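Local coordinates for protein DyP-type peroxidase (Pleurotus ostreatus PC15, PDB 6FSK) that is a heme b peroxidase of the dye-decolorizing family, probably oxidising dyes and manganese(II) at the expense of hydrogen peroxide, at residues R336-G341 against N405-A410. The protein carries 1 engineered substitution. Residues are numbered along the deposited sequence; the frame is centred on the assembly and turned at random.
Sequences RNDLEG and NFPVNA. With HEM (protoporphyrin IX containing Fe), chain C.
Leu-339 meets Phe-406 and Ala-410 with its two methyl branches, a small example of one forked side chain serving two partners. CD1 comes up to the rim of the aromatic ring, in its plane, and lies 3.9 Å from CZ of Phe-406; CD2 sits 3.9 Å from CB of Ala-410 and also approaches CE1 of the same ring. With CG of Phe-406 anti to the backbone N (chi1 180°), the ring reaches out to meet the leucine, while CB of Pro-407 lies over the centre of one of its faces. Beside this, CG of Pro-407 rests 3.9 Å from OD2 of Asp-338, an apolar flank to a carboxylate oxygen whose charge is answered by a salt bridge to Arg-331. No hydrogen bond joins the two segments. In the DyP-type peroxidase fold the contact joins the short helix 337-340, with Arg-336 at its N-cap, to the turn that leads through a cis peptide bond into helix 408-412, with Pro-407 at its N-cap. The Phe-406 side chain lies about 11 Å from that of His-329, the axial ligand of the heme iron. Further out, Trp-400 stacks on Phe-406, and Leu-316 of helix 315-318 touches both Asp-338 and Pro-407. Arg-336 turns to the cofactor instead: its side chain, extended from CG to NE, brings NH2 within 2.9 Å of heme O1D, a nearly straight bond (160°) in the guanidinium plane. An alanine here would remove that bond and is likely to leave the propionate short of a positive partner. The same guanidinium also donates from NH2 to OD1 of Asn-308 and from NH1 to the carbonyl of Phe-310.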
loop_
_atom_site.group_PDB
_atom_site.type_symbol
_atom_site.label_atom_id
_atom_site.label_comp_id
_atom_site.label_asym_id
_atom_site.label_seq_id
_atom_site.Cartn_x
_atom_site.Cartn_y
_atom_site.Cartn_z
ATOM N N ARG A 336 10.584 -10.790 -6.958
ATOM C CA ARG A 336 11.233 -12.041 -6.530
ATOM C C ARG A 336 12.411 -12.395 -7.425
ATOM O O ARG A 336 13.277 -11.544 -7.724
ATOM C CB ARG A 336 10.211 -13.189 -6.346
ATOM C CG ARG A 336 9.025 -12.730 -5.429
ATOM C CD ARG A 336 8.090 -13.867 -5.056
ATOM N NE ARG A 336 6.873 -13.335 -4.442
ATOM C CZ ARG A 336 6.279 -13.824 -3.386
ATOM N NH1 ARG A 336 6.674 -14.973 -2.853
ATOM N NH2 ARG A 336 5.262 -13.152 -2.863
ATOM N N ASN A 337 12.497 -13.667 -7.844
ATOM C CA ASN A 337 13.683 -14.064 -8.631
ATOM C C ASN A 337 13.786 -13.415 -9.975
ATOM O O ASN A 337 14.880 -13.407 -10.599
ATOM C CB ASN A 337 13.669 -15.544 -8.876
ATOM C CG ASN A 337 14.086 -16.336 -7.740
ATOM O OD1 ASN A 337 14.380 -15.831 -6.711
ATOM N ND2 ASN A 337 14.222 -17.669 -7.974
ATOM N N ASP A 338 12.727 -12.752 -10.444
ATOM C CA ASP A 338 12.920 -12.045 -11.716
ATOM C C ASP A 338 14.120 -11.096 -11.634
ATOM O O ASP A 338 14.892 -10.958 -12.621
ATOM C CB ASP A 338 11.696 -11.261 -12.115
ATOM C CG ASP A 338 10.547 -12.102 -12.569
ATOM O OD1 ASP A 338 10.619 -13.334 -12.673
ATOM O OD2 ASP A 338 9.484 -11.448 -12.858
ATOM N N LEU A 339 14.265 -10.386 -10.476
ATOM C CA LEU A 339 15.404 -9.522 -10.258
ATOM C C LEU A 339 16.493 -10.136 -9.382
ATOM O O LEU A 339 17.668 -9.770 -9.584
ATOM C CB LEU A 339 15.043 -8.137 -9.749
ATOM C CG LEU A 339 14.050 -7.325 -10.589
ATOM C CD1 LEU A 339 13.715 -5.987 -9.979
ATOM C CD2 LEU A 339 14.521 -7.125 -12.002
ATOM N N GLU A 340 16.074 -11.017 -8.467
ATOM C CA GLU A 340 17.042 -11.532 -7.452
ATOM C C GLU A 340 17.804 -12.682 -7.970
ATOM O O GLU A 340 18.936 -12.932 -7.464
ATOM C CB GLU A 340 16.353 -11.902 -6.163
ATOM C CG GLU A 340 15.711 -10.741 -5.440
ATOM C CD GLU A 340 15.281 -11.111 -4.001
ATOM O OE1 GLU A 340 15.767 -12.187 -3.523
ATOM O OE2 GLU A 340 14.592 -10.324 -3.286
ATOM N N GLY A 341 17.278 -13.308 -9.021
ATOM C CA GLY A 341 17.992 -14.484 -9.585
ATOM C C GLY A 341 18.929 -13.998 -10.660
ATOM O O GLY A 341 18.993 -12.798 -10.954
ATOM N N ASN A 405 7.671 -2.345 -20.546
ATOM C CA ASN A 405 8.747 -3.259 -20.840
ATOM C C ASN A 405 9.340 -3.957 -19.638
ATOM O O ASN A 405 10.138 -4.864 -19.799
ATOM C CB ASN A 405 9.848 -2.560 -21.615
ATOM C CG ASN A 405 9.368 -2.096 -22.948
ATOM O OD1 ASN A 405 9.002 -2.919 -23.765
ATOM N ND2 ASN A 405 9.264 -0.825 -23.109
ATOM N N PHE A 406 8.913 -3.564 -18.427
ATOM C CA PHE A 406 9.412 -4.204 -17.206
ATOM C C PHE A 406 8.706 -5.553 -16.950
ATOM O O PHE A 406 7.466 -5.562 -17.026
ATOM C CB PHE A 406 9.236 -3.276 -15.981
ATOM C CG PHE A 406 9.732 -3.894 -14.717
ATOM C CD1 PHE A 406 11.089 -3.937 -14.477
ATOM C CD2 PHE A 406 8.919 -4.591 -13.860
ATOM C CE1 PHE A 406 11.646 -4.547 -13.345
ATOM C CE2 PHE A 406 9.415 -5.265 -12.759
ATOM C CZ PHE A 406 10.789 -5.240 -12.483
ATOM N N PRO A 407 9.394 -6.668 -16.674
ATOM C CA PRO A 407 10.773 -6.760 -16.247
ATOM C C PRO A 407 11.737 -7.230 -17.356
ATOM O O PRO A 407 12.903 -7.483 -17.081
ATOM C CB PRO A 407 10.720 -7.884 -15.226
ATOM C CG PRO A 407 9.677 -8.755 -15.728
ATOM C CD PRO A 407 8.610 -7.833 -16.278
ATOM N N VAL A 408 11.282 -7.249 -18.583
ATOM C CA VAL A 408 12.140 -7.673 -19.690
ATOM C C VAL A 408 13.324 -6.717 -19.849
ATOM O O VAL A 408 14.487 -7.125 -20.069
ATOM C CB VAL A 408 11.312 -7.850 -21.020
ATOM C CG1 VAL A 408 12.286 -8.037 -22.193
ATOM C CG2 VAL A 408 10.374 -9.047 -20.878
ATOM N N ASN A 409 13.050 -5.419 -19.804
ATOM C CA ASN A 409 14.040 -4.373 -19.995
ATOM C C ASN A 409 15.178 -4.549 -18.945
ATOM O O ASN A 409 16.377 -4.579 -19.251
ATOM C CB ASN A 409 13.409 -2.982 -19.970
ATOM C CG ASN A 409 12.595 -2.615 -18.710
ATOM O OD1 ASN A 409 12.403 -3.408 -17.795
ATOM N ND2 ASN A 409 12.024 -1.373 -18.713
ATOM N N ALA A 410 14.789 -4.856 -17.718
ATOM C CA ALA A 410 15.757 -4.959 -16.633
ATOM C C ALA A 410 16.662 -6.117 -16.836
ATOM O O ALA A 410 17.911 -5.948 -16.660
ATOM C CB ALA A 410 15.070 -5.109 -15.305
HETATM C CHA HEM C . -0.104 -7.339 -3.350
HETATM C CHB HEM C . -4.440 -5.636 -4.590
HETATM C CHC HEM C . -2.543 -1.222 -4.908
HETATM C CHD HEM C . 1.881 -2.964 -3.970
HETATM C C1A HEM C . -1.467 -7.298 -3.647
HETATM C C2A HEM C . -2.369 -8.407 -3.624
HETATM C C3A HEM C . -3.587 -7.932 -3.920
HETATM C C4A HEM C . -3.420 -6.539 -4.206
HETATM C CMA HEM C . -4.839 -8.723 -4.079
HETATM C CAA HEM C . -1.973 -9.848 -3.343
HETATM C CBA HEM C . -2.078 -10.344 -1.907
HETATM C CGA HEM C . -1.046 -9.730 -0.998
HETATM O O1A HEM C . 0.126 -10.109 -1.042
HETATM O O2A HEM C . -1.430 -8.852 -0.186
HETATM C C1B HEM C . -4.337 -4.258 -4.804
HETATM C C2B HEM C . -5.380 -3.384 -5.095
HETATM C C3B HEM C . -4.897 -2.115 -5.161
HETATM C C4B HEM C . -3.454 -2.261 -4.918
HETATM C CMB HEM C . -6.816 -3.773 -5.344
HETATM C CAB HEM C . -5.510 -0.800 -5.450
HETATM C CBB HEM C . -6.794 -0.559 -5.302
HETATM C C1C HEM C . -1.188 -1.252 -4.781
HETATM C C2C HEM C . -0.257 -0.212 -4.902
HETATM C C3C HEM C . 1.004 -0.679 -4.670
HETATM C C4C HEM C . 0.849 -2.070 -4.320
HETATM C CMC HEM C . -0.634 1.212 -5.213
HETATM C CAC HEM C . 2.351 -0.049 -4.750
HETATM C CBC HEM C . 2.641 0.999 -5.547
HETATM C C1D HEM C . 1.659 -4.309 -3.660
HETATM C C2D HEM C . 2.774 -5.148 -3.124
HETATM C C3D HEM C . 2.176 -6.382 -2.910
HETATM C C4D HEM C . 0.806 -6.253 -3.377
HETATM C CMD HEM C . 4.168 -4.760 -2.830
HETATM C CAD HEM C . 2.837 -7.668 -2.427
HETATM C CBD HEM C . 3.489 -8.444 -3.527
HETATM C CGD HEM C . 4.242 -9.638 -2.994
HETATM O O1D HEM C . 3.960 -10.712 -3.581
HETATM O O2D HEM C . 4.953 -9.533 -2.015
HETATM N NA HEM C . -2.091 -6.141 -4.117
HETATM N NB HEM C . -3.161 -3.586 -4.781
HETATM N NC HEM C . -0.454 -2.440 -4.544
HETATM N ND HEM C . 0.554 -5.030 -3.857
HETATM FE FE HEM C . -1.270 -4.331 -4.397
#